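Local atomic coordinates of ArtJ (Geobacillus stearothermophilus, PDB entry 2PVU), a protein that binds the basic amino acids arginine, lysine and histidine and probably delivers them to its cognate ATP-binding cassette transporter. Residues 66-71 against 82-87; 106-111 against 227-232; 112-117 against 155-160. One frame throughout, in Å; residues are numbered along the deposited sequence.

From the N terminus, contact 1 comes first: strand 82-86 runs back along helix 66-78, closing a short loop. It ends before contact 2 begins, so the two are in series. They still touch, because Asp67 of the helix accepts from the backbone N of Gly107. Contact 2 closes a much longer loop, joining 106-111 to strand 224-231. Contact 3 is nested inside that loop and pairs 112-117 with 155-160. Contacts 2 and 3 share the bound lysine and meet where Arg114 NH1 reaches Thr109 O. Contact 1 packs a helix on the parallel sheet; contact 3 bridges the two lobes around the ligand.

Contact 1. Residues 66-71 against 82-87; sequences FDVDLL and YELKNI
Leu71, Leu84 and Tyr82 carry this helix-on-sheet contact, in a beta-alpha-beta crossover of the periplasmic-binding-protein-like fold. Helix 66-78 packs on the parallel sheet, beside its outer strand 82-86 and the neighbouring strand 44-48. The helix and strand segments run nearly antiparallel, at 167°, with their axes 10.9 Å apart. Leu71 is buried and points toward the strand. Its CG lies opposite the backbone N (chi1 -180°), which brings CD2 to the strand. CD2 does most of the touching. It comes within 3.6 Å of Tyr82 CE1, obliquely to the ring. The side chains of Leu71 and Tyr82 point opposite ways and run alongside each other. The same methyl of Leu71, CD2, lies 4.0 Å from Leu84 CD1, so one methyl touches both strand residues. Leu84 uses its other branch for the first turn of the helix: CD2 meets Val68 CG2 at 4.0 Å, with the two side chains at a slant to each other. Val46 of strand 44-48 touches both Leu71 and Leu84, and Ile63 touches both Val68 and Leu84. The apolar layer therefore continues beyond the two segments. The far end of Tyr82 is polar. Its OH is hydrogen-bonded to Asp72, the helix residue after Leu71. A water lies in the plane of the ring at its edge and links the same hydroxyl to the helix backbone. It donates to Tyr82 OH at 2.7 Å and to Val68 O at 2.8 Å.

Contact 2. Residues 106-111 against 227-232; sequences SGITIT and GMIFPK. With LYS (lysine), chain E.
The amino-acid pocket of this family 3 solute-binding protein is lined by residues 106-109 of the loop 106-111, and Gly227 and Ile229 of strand 224-231 back Ile108 and Ile110. One backbone bond ties the pair. Gly227 N donates to Ile108 O at 2.9 Å, with an N-H...O angle of 161°. A water adds a second link: it accepts from the backbone N of Ser106 and of Ile108 and donates to Gly227 O. Around these bonds the packing is apolar. Ile108 CD1 presses on Ile229 CG2 at 3.4 Å, closer than usual for two carbons, and the two side chains cross at about a right angle. Ile229 CG2 sits between its own backbone N and carbonyl carbon, while CG1 lies opposite the N (chi1 -170°); this turns CG2 to Ile108. Phe120 of strand 118-120 touches both isoleucines. Ile110 CG1 lies over the backbone of Gly227, 3.7 Å from its N. The other side of 106-111 holds the ligand. Gly107 O and Thr109 OG1 both accept from the amino group of the bound lysine, and Glu224 is a further partner of Thr109 OG1. These two acceptors would suit a positively charged ammonium. The ligand carboxylate is gripped from the same loop: Thr109 N donates to lysine OXT at 2.8 Å, nearly straight at 169°.

Contact 3. Residues 112-117 against 155-160; sequences DERKQS and ATTGQE. With LYS (lysine), chain E; SO4 (sulfate ion), chain D.
Arg114 and Ala155 meet directly through one weak hydrogen bond, from Arg114 NH2 to Ala155 O at 3.2 Å, with a bent angle of 128°. The carbonyl oxygen lies at the edge of the guanidinium, in its plane. It also accepts from Trp89 NE1. The main bridge between the segments is the carboxylate of the bound lysine. Arg114 grips it with both terminal nitrogens. NH1 donates to lysine OXT at 2.7 Å and a nearly straight 169°, while NH2 donates to lysine O at 2.9 Å. The chain of Arg114 is extended from CG to NE (chi3 180°), which carries the guanidinium across to the ligand. NH1 is also bound to Thr109 O, which helps fix the rotation of the group. From the other segment Thr157 N donates to the same lysine O, also at 2.9 Å. This nitrogen belongs to the first turn of helix 157-166, so the helix N terminus would add to the favourable field at the carboxylate. Van der Waals contacts are few. Arg114 NH2 lies 4.0 Å from Thr156 CA, and Thr157 OG1, bonded to Glu224, rests beside lysine CA. Side-chain to backbone bonds order 155-160. Thr156 is the N-cap: its OG1 accepts from Gln159 N and is also bonded to Gln153 O. Gln159 OE1 in turn accepts from Ala155 N, and Ala155 N lies above the plane of the Gln159 side-chain amide carbonyl. A sulfate, probably from the crystallisation liquor, accepts from Glu113 N. An arginine from one lobe and a helix N terminus from the other, both meeting the ligand alpha-carboxylate, is the arrangement of amino-acid-binding proteins of this family and is consistent with the closed state.

Contact 1. Residues 66-71 against 82-87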
loop_
_atom_site.group_PDB
_atom_site.type_symbol
_atom_site.label_atom_id
_atom_site.label_comp_id
_atom_site.label_asym_id
_atom_site.label_seq_id
_atom_site.Cartn_x
_atom_site.Cartn_y
_atom_site.Cartn_z
ATOM N N PHE A 66 -9.785 3.061 0.742
ATOM C CA PHE A 66 -9.327 4.390 1.130
ATOM C C PHE A 66 -8.607 5.120 -0.023
ATOM O O PHE A 66 -8.844 6.325 -0.281
ATOM C CB PHE A 66 -8.407 4.275 2.347
ATOM C CG PHE A 66 -7.744 5.570 2.726
ATOM C CD1 PHE A 66 -8.368 6.441 3.597
ATOM C CD2 PHE A 66 -6.481 5.922 2.179
ATOM C CE1 PHE A 66 -7.784 7.699 3.959
ATOM C CE2 PHE A 66 -5.866 7.176 2.533
ATOM C CZ PHE A 66 -6.504 8.053 3.426
ATOM N N ASP A 67 -7.705 4.409 -0.693
ATOM C CA ASP A 67 -6.976 5.010 -1.805
ATOM C C ASP A 67 -7.958 5.376 -2.905
ATOM O O ASP A 67 -7.763 6.375 -3.589
ATOM C CB ASP A 67 -5.938 4.045 -2.408
ATOM C CG ASP A 67 -4.614 4.042 -1.674
ATOM O OD1 ASP A 67 -4.329 4.953 -0.826
ATOM O OD2 ASP A 67 -3.807 3.126 -2.023
ATOM N N VAL A 68 -8.985 4.557 -3.119
ATOM C CA VAL A 68 -10.016 4.876 -4.135
ATOM C C VAL A 68 -10.731 6.194 -3.848
ATOM O O VAL A 68 -10.882 7.035 -4.743
ATOM C CB VAL A 68 -11.029 3.725 -4.340
ATOM C CG1 VAL A 68 -12.065 4.069 -5.438
ATOM C CG2 VAL A 68 -10.264 2.411 -4.667
ATOM N N ASP A 69 -11.191 6.378 -2.610
ATOM C CA ASP A 69 -11.955 7.566 -2.253
ATOM C C ASP A 69 -11.028 8.775 -2.263
ATOM O O ASP A 69 -11.427 9.860 -2.655
ATOM C CB ASP A 69 -12.584 7.444 -0.869
ATOM C CG ASP A 69 -13.724 6.439 -0.823
ATOM O OD1 ASP A 69 -14.203 6.007 -1.900
ATOM O OD2 ASP A 69 -14.136 6.101 0.308
ATOM N N LEU A 70 -9.806 8.590 -1.789
ATOM C CA LEU A 70 -8.881 9.710 -1.783
ATOM C C LEU A 70 -8.561 10.132 -3.210
ATOM O O LEU A 70 -8.599 11.320 -3.532
ATOM C CB LEU A 70 -7.605 9.383 -0.998
ATOM C CG LEU A 70 -6.537 10.476 -1.021
ATOM C CD1 LEU A 70 -6.990 11.768 -0.312
ATOM C CD2 LEU A 70 -5.282 9.965 -0.382
ATOM N N LEU A 71 -8.274 9.170 -4.090
ATOM C CA LEU A 71 -8.012 9.496 -5.506
ATOM C C LEU A 71 -9.161 10.308 -6.139
ATOM O O LEU A 71 -8.928 11.300 -6.806
ATOM C CB LEU A 71 -7.720 8.212 -6.315
ATOM C CG LEU A 71 -7.424 8.399 -7.819
ATOM C CD1 LEU A 71 -6.065 9.039 -8.048
ATOM C CD2 LEU A 71 -7.551 7.041 -8.527
ATOM N N TYR A 82 -10.353 10.940 -15.086
ATOM C CA TYR A 82 -9.506 9.773 -14.878
ATOM C C TYR A 82 -10.291 8.457 -14.895
ATOM O O TYR A 82 -11.558 8.433 -14.826
ATOM C CB TYR A 82 -8.699 9.914 -13.553
ATOM C CG TYR A 82 -9.526 9.584 -12.346
ATOM C CD1 TYR A 82 -9.441 8.329 -11.734
ATOM C CD2 TYR A 82 -10.437 10.521 -11.826
ATOM C CE1 TYR A 82 -10.244 8.020 -10.635
ATOM C CE2 TYR A 82 -11.230 10.225 -10.718
ATOM C CZ TYR A 82 -11.132 8.971 -10.142
ATOM O OH TYR A 82 -11.932 8.648 -9.067
ATOM N N GLU A 83 -9.535 7.372 -15.035
ATOM C CA GLU A 83 -10.043 6.005 -14.977
ATOM C C GLU A 83 -9.115 5.284 -14.035
ATOM O O GLU A 83 -7.886 5.482 -14.087
ATOM C CB GLU A 83 -9.918 5.332 -16.340
ATOM C CG GLU A 83 -10.831 5.922 -17.418
ATOM C CD GLU A 83 -10.643 5.233 -18.774
ATOM O OE1 GLU A 83 -10.056 4.128 -18.770
ATOM O OE2 GLU A 83 -11.066 5.802 -19.821
ATOM N N LEU A 84 -9.689 4.451 -13.167
ATOM C CA LEU A 84 -8.880 3.638 -12.252
ATOM C C LEU A 84 -8.943 2.166 -12.689
ATOM O O LEU A 84 -10.035 1.622 -12.858
ATOM C CB LEU A 84 -9.354 3.801 -10.798
ATOM C CG LEU A 84 -8.633 2.909 -9.799
ATOM C CD1 LEU A 84 -7.095 3.273 -9.721
ATOM C CD2 LEU A 84 -9.313 3.047 -8.454
ATOM N N LYS A 85 -7.779 1.567 -12.917
ATOM C CA LYS A 85 -7.681 0.200 -13.451
ATOM C C LYS A 85 -6.910 -0.729 -12.516
ATOM O O LYS A 85 -5.801 -0.392 -12.058
ATOM C CB LYS A 85 -7.024 0.220 -14.832
ATOM C CG LYS A 85 -8.027 0.687 -15.952
ATOM C CD LYS A 85 -7.345 0.981 -17.262
ATOM C CE LYS A 85 -8.267 0.706 -18.461
ATOM N NZ LYS A 85 -9.609 1.414 -18.385
ATOM N N ASN A 86 -7.466 -1.925 -12.265
ATOM C CA ASN A 86 -6.736 -2.896 -11.458
ATOM C C ASN A 86 -5.787 -3.649 -12.362
ATOM O O ASN A 86 -6.186 -4.599 -13.077
ATOM C CB ASN A 86 -7.710 -3.841 -10.742
ATOM C CG ASN A 86 -7.016 -4.954 -9.967
ATOM O OD1 ASN A 86 -5.886 -4.815 -9.517
ATOM N ND2 ASN A 86 -7.707 -6.093 -9.834
ATOM N N ILE A 87 -4.535 -3.236 -12.373
ATOM C CA ILE A 87 -3.593 -3.896 -13.248
ATOM C C ILE A 87 -2.618 -4.828 -12.576
ATOM O O ILE A 87 -1.895 -5.575 -13.271
ATOM C CB ILE A 87 -2.863 -2.918 -14.176
ATOM C CG1 ILE A 87 -2.185 -1.820 -13.374
ATOM C CG2 ILE A 87 -3.872 -2.356 -15.214
ATOM C CD1 ILE A 87 -1.250 -0.930 -14.241
HETATM O O HOH W 1 -11.314 6.575 -7.511
#

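Contact 2. Residues 106-111 against 227-232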
loop_
_atom_site.group_PDB
_atom_site.type_symbol
_atom_site.label_atom_id
_atom_site.label_comp_id
_atom_site.label_asym_id
_atom_site.label_seq_id
_atom_site.Cartn_x
_atom_site.Cartn_y
_atom_site.Cartn_z
ATOM N N SER A 106 -1.713 2.906 -4.709
ATOM C CA SER A 106 -1.761 1.460 -4.390
ATOM C C SER A 106 -1.001 1.167 -3.078
ATOM O O SER A 106 -0.258 0.162 -3.023
ATOM C CB SER A 106 -1.156 0.659 -5.568
ATOM O OG SER A 106 -1.520 -0.726 -5.596
ATOM N N GLY A 107 -1.159 2.034 -2.066
ATOM C CA GLY A 107 -0.507 1.823 -0.745
ATOM C C GLY A 107 1.004 1.803 -0.969
ATOM O O GLY A 107 1.712 1.049 -0.337
ATOM N N ILE A 108 1.487 2.663 -1.851
ATOM C CA ILE A 108 2.937 2.661 -2.262
ATOM C C ILE A 108 3.828 3.518 -1.405
ATOM O O ILE A 108 3.700 4.748 -1.410
ATOM C CB ILE A 108 3.123 3.156 -3.728
ATOM C CG1 ILE A 108 2.176 2.366 -4.646
ATOM C CG2 ILE A 108 4.658 2.969 -4.153
ATOM C CD1 ILE A 108 1.935 3.065 -6.057
ATOM N N THR A 109 4.779 2.886 -0.733
ATOM C CA THR A 109 5.742 3.614 0.094
ATOM C C THR A 109 6.690 4.414 -0.779
ATOM O O THR A 109 7.242 3.915 -1.759
ATOM C CB THR A 109 6.529 2.651 0.990
ATOM O OG1 THR A 109 5.615 1.937 1.845
ATOM C CG2 THR A 109 7.561 3.387 1.843
ATOM N N ILE A 110 6.851 5.675 -0.423
ATOM C CA ILE A 110 7.883 6.513 -1.067
ATOM C C ILE A 110 9.254 6.013 -0.602
ATOM O O ILE A 110 9.506 5.967 0.606
ATOM C CB ILE A 110 7.739 7.998 -0.579
ATOM C CG1 ILE A 110 6.366 8.551 -0.941
ATOM C CG2 ILE A 110 8.903 8.879 -1.139
ATOM C CD1 ILE A 110 5.971 9.878 -0.224
ATOM N N THR A 111 10.169 5.671 -1.519
ATOM C CA THR A 111 11.536 5.274 -1.102
ATOM C C THR A 111 12.574 5.881 -2.006
ATOM O O THR A 111 12.276 6.242 -3.150
ATOM C CB THR A 111 11.797 3.738 -1.121
ATOM O OG1 THR A 111 11.735 3.262 -2.472
ATOM C CG2 THR A 111 10.763 3.014 -0.260
ATOM N N GLY A 227 2.852 7.551 -1.080
ATOM C CA GLY A 227 2.675 8.638 -2.071
ATOM C C GLY A 227 1.936 8.073 -3.284
ATOM O O GLY A 227 1.973 6.864 -3.551
ATOM N N MET A 228 1.221 8.954 -4.002
ATOM C CA MET A 228 0.757 8.618 -5.353
ATOM C C MET A 228 2.029 8.611 -6.198
ATOM O O MET A 228 2.992 9.260 -5.836
ATOM C CB MET A 228 -0.267 9.659 -5.805
ATOM C CG MET A 228 -1.645 9.362 -5.166
ATOM S SD MET A 228 -2.737 10.762 -5.272
ATOM C CE MET A 228 -2.245 11.762 -3.883
ATOM N N ILE A 229 2.066 7.833 -7.273
ATOM C CA ILE A 229 3.308 7.648 -8.042
ATOM C C ILE A 229 3.083 7.983 -9.520
ATOM O O ILE A 229 1.967 7.889 -10.023
ATOM C CB ILE A 229 3.804 6.204 -7.876
ATOM C CG1 ILE A 229 5.212 6.018 -8.458
ATOM C CG2 ILE A 229 2.830 5.216 -8.579
ATOM C CD1 ILE A 229 5.810 4.664 -8.143
ATOM N N PHE A 230 4.141 8.436 -10.193
ATOM C CA PHE A 230 4.042 8.957 -11.569
ATOM C C PHE A 230 5.263 8.516 -12.321
ATOM O O PHE A 230 6.320 8.331 -11.711
ATOM C CB PHE A 230 4.057 10.505 -11.576
ATOM C CG PHE A 230 2.959 11.132 -10.745
ATOM C CD1 PHE A 230 1.671 11.283 -11.266
ATOM C CD2 PHE A 230 3.213 11.515 -9.455
ATOM C CE1 PHE A 230 0.613 11.859 -10.481
ATOM C CE2 PHE A 230 2.182 12.087 -8.651
ATOM C CZ PHE A 230 0.895 12.236 -9.155
ATOM N N PRO A 231 5.146 8.425 -13.663
ATOM C CA PRO A 231 6.375 8.299 -14.423
ATOM C C PRO A 231 7.235 9.526 -14.144
ATOM O O PRO A 231 6.730 10.622 -13.858
ATOM C CB PRO A 231 5.913 8.337 -15.883
ATOM C CG PRO A 231 4.419 7.872 -15.846
ATOM C CD PRO A 231 3.930 8.443 -14.503
ATOM N N LYS A 232 8.537 9.324 -14.231
ATOM C CA LYS A 232 9.515 10.372 -14.055
ATOM C C LYS A 232 9.198 11.563 -14.958
ATOM O O LYS A 232 8.854 11.391 -16.135
ATOM C CB LYS A 232 10.892 9.771 -14.341
ATOM C CG LYS A 232 12.088 10.653 -14.027
ATOM C CD LYS A 232 12.134 11.033 -12.579
ATOM C CE LYS A 232 12.654 9.916 -11.707
ATOM N NZ LYS A 232 12.757 10.505 -10.348
HETATM N N LYS E . 3.729 -0.117 1.128
HETATM C CA LYS E . 4.498 -1.326 0.681
HETATM C C LYS E . 5.326 -0.970 -0.561
HETATM O O LYS E . 6.133 -1.768 -1.016
HETATM C CB LYS E . 3.543 -2.464 0.339
HETATM C CG LYS E . 2.546 -2.067 -0.777
HETATM C CD LYS E . 1.939 -3.311 -1.459
HETATM C CE LYS E . 0.633 -2.930 -2.141
HETATM N NZ LYS E . 0.090 -4.107 -3.008
HETATM O OXT LYS E . 5.180 0.128 -1.142
HETATM O O HOH W 2 -0.098 4.860 -3.265
#

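Contact 3. Residues 112-117 against 155-160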
loop_
_atom_site.group_PDB
_atom_site.type_symbol
_atom_site.label_atom_id
_atom_site.label_comp_id
_atom_site.label_asym_id
_atom_site.label_seq_id
_atom_site.Cartn_x
_atom_site.Cartn_y
_atom_site.Cartn_z
ATOM N N ASP A 112 13.808 6.004 -1.500
ATOM C CA ASP A 112 14.846 6.640 -2.300
ATOM C C ASP A 112 15.121 5.868 -3.567
ATOM O O ASP A 112 15.342 6.449 -4.637
ATOM C CB ASP A 112 16.130 6.782 -1.476
ATOM C CG ASP A 112 16.083 7.980 -0.530
ATOM O OD1 ASP A 112 15.155 8.824 -0.658
ATOM O OD2 ASP A 112 16.999 8.091 0.319
ATOM N N GLU A 113 15.115 4.555 -3.452
ATOM C CA GLU A 113 15.373 3.724 -4.614
ATOM C C GLU A 113 14.295 3.889 -5.668
ATOM O O GLU A 113 14.600 3.984 -6.835
ATOM C CB GLU A 113 15.466 2.254 -4.232
ATOM C CG GLU A 113 15.978 1.419 -5.405
ATOM C CD GLU A 113 15.229 0.136 -5.528
ATOM O OE1 GLU A 113 15.881 -0.897 -5.244
ATOM O OE2 GLU A 113 14.005 0.159 -5.881
ATOM N N ARG A 114 13.020 3.908 -5.257
ATOM C CA ARG A 114 11.943 4.158 -6.211
ATOM C C ARG A 114 11.976 5.550 -6.837
ATOM O O ARG A 114 11.567 5.701 -7.979
ATOM C CB ARG A 114 10.590 3.902 -5.574
ATOM C CG ARG A 114 10.313 2.407 -5.439
ATOM C CD ARG A 114 9.163 2.178 -4.464
ATOM N NE ARG A 114 8.833 0.740 -4.288
ATOM C CZ ARG A 114 7.917 0.283 -3.435
ATOM N NH1 ARG A 114 7.263 1.122 -2.637
ATOM N NH2 ARG A 114 7.649 -1.024 -3.365
ATOM N N LYS A 115 12.443 6.552 -6.094
ATOM C CA LYS A 115 12.561 7.917 -6.648
ATOM C C LYS A 115 13.615 7.975 -7.769
ATOM O O LYS A 115 13.680 8.954 -8.538
ATOM C CB LYS A 115 12.918 8.927 -5.537
ATOM C CG LYS A 115 11.766 9.244 -4.603
ATOM C CD LYS A 115 12.314 9.704 -3.260
ATOM C CE LYS A 115 12.200 11.150 -3.033
ATOM N NZ LYS A 115 12.205 11.375 -1.565
ATOM N N GLN A 116 14.461 6.950 -7.879
ATOM C CA GLN A 116 15.408 6.910 -8.995
ATOM C C GLN A 116 14.698 6.698 -10.326
ATOM O O GLN A 116 15.190 7.112 -11.381
ATOM C CB GLN A 116 16.434 5.807 -8.813
ATOM C CG GLN A 116 17.482 6.133 -7.781
ATOM C CD GLN A 116 18.446 4.978 -7.589
ATOM O OE1 GLN A 116 18.204 3.846 -8.051
ATOM N NE2 GLN A 116 19.548 5.257 -6.914
ATOM N N SER A 117 13.536 6.056 -10.274
ATOM C CA SER A 117 12.828 5.654 -11.488
ATOM C C SER A 117 11.475 6.319 -11.652
ATOM O O SER A 117 10.949 6.375 -12.771
ATOM C CB SER A 117 12.650 4.131 -11.519
ATOM O OG SER A 117 13.896 3.520 -11.765
ATOM N N ALA A 155 8.497 -7.520 -4.461
ATOM C CA ALA A 155 8.863 -6.123 -4.729
ATOM C C ALA A 155 8.129 -5.105 -3.846
ATOM O O ALA A 155 7.669 -4.056 -4.319
ATOM C CB ALA A 155 8.712 -5.794 -6.215
ATOM N N THR A 156 8.082 -5.412 -2.538
ATOM C CA THR A 156 7.525 -4.528 -1.531
ATOM C C THR A 156 8.564 -4.198 -0.461
ATOM O O THR A 156 9.626 -4.850 -0.348
ATOM C CB THR A 156 6.283 -5.119 -0.823
ATOM O OG1 THR A 156 6.654 -6.338 -0.167
ATOM C CG2 THR A 156 5.157 -5.431 -1.828
ATOM N N THR A 157 8.264 -3.173 0.330
ATOM C CA THR A 157 9.139 -2.813 1.448
ATOM C C THR A 157 9.081 -3.935 2.514
ATOM O O THR A 157 9.982 -4.034 3.330
ATOM C CB THR A 157 8.750 -1.462 2.062
ATOM O OG1 THR A 157 7.359 -1.499 2.339
ATOM C CG2 THR A 157 9.003 -0.300 1.089
ATOM N N GLY A 158 8.044 -4.794 2.500
ATOM C CA GLY A 158 8.078 -5.953 3.415
ATOM C C GLY A 158 9.096 -6.981 2.956
ATOM O O GLY A 158 9.833 -7.527 3.771
ATOM N N GLN A 159 9.166 -7.221 1.653
ATOM C CA GLN A 159 10.228 -8.084 1.113
ATOM C C GLN A 159 11.569 -7.500 1.464
ATOM O O GLN A 159 12.502 -8.204 1.879
ATOM C CB GLN A 159 10.125 -8.243 -0.398
ATOM C CG GLN A 159 11.276 -9.070 -0.951
ATOM C CD GLN A 159 11.176 -9.250 -2.434
ATOM O OE1 GLN A 159 10.085 -9.250 -2.981
ATOM N NE2 GLN A 159 12.315 -9.463 -3.095
ATOM N N GLU A 160 11.683 -6.189 1.279
ATOM C CA GLU A 160 12.903 -5.474 1.611
ATOM C C GLU A 160 13.317 -5.657 3.079
ATOM O O GLU A 160 14.486 -5.940 3.387
ATOM C CB GLU A 160 12.742 -3.968 1.314
ATOM C CG GLU A 160 14.104 -3.231 1.455
ATOM C CD GLU A 160 14.017 -1.753 1.111
ATOM O OE1 GLU A 160 12.891 -1.249 0.824
ATOM O OE2 GLU A 160 15.086 -1.088 1.146
HETATM N N LYS E . 3.729 -0.117 1.128
HETATM C CA LYS E . 4.498 -1.326 0.681
HETATM C C LYS E . 5.326 -0.970 -0.561
HETATM O O LYS E . 6.133 -1.768 -1.016
HETATM C CB LYS E . 3.543 -2.464 0.339
HETATM C CG LYS E . 2.546 -2.067 -0.777
HETATM C CD LYS E . 1.939 -3.311 -1.459
HETATM C CE LYS E . 0.633 -2.930 -2.141
HETATM N NZ LYS E . 0.090 -4.107 -3.008
HETATM O OXT LYS E . 5.180 0.128 -1.142
HETATM S S SO4 D . 15.558 2.298 -0.214
HETATM O O1 SO4 D . 14.950 1.072 -0.756
HETATM O O2 SO4 D . 16.991 2.051 0.006
HETATM O O3 SO4 D . 14.973 2.665 1.081
HETATM O O4 SO4 D . 15.407 3.396 -1.152
#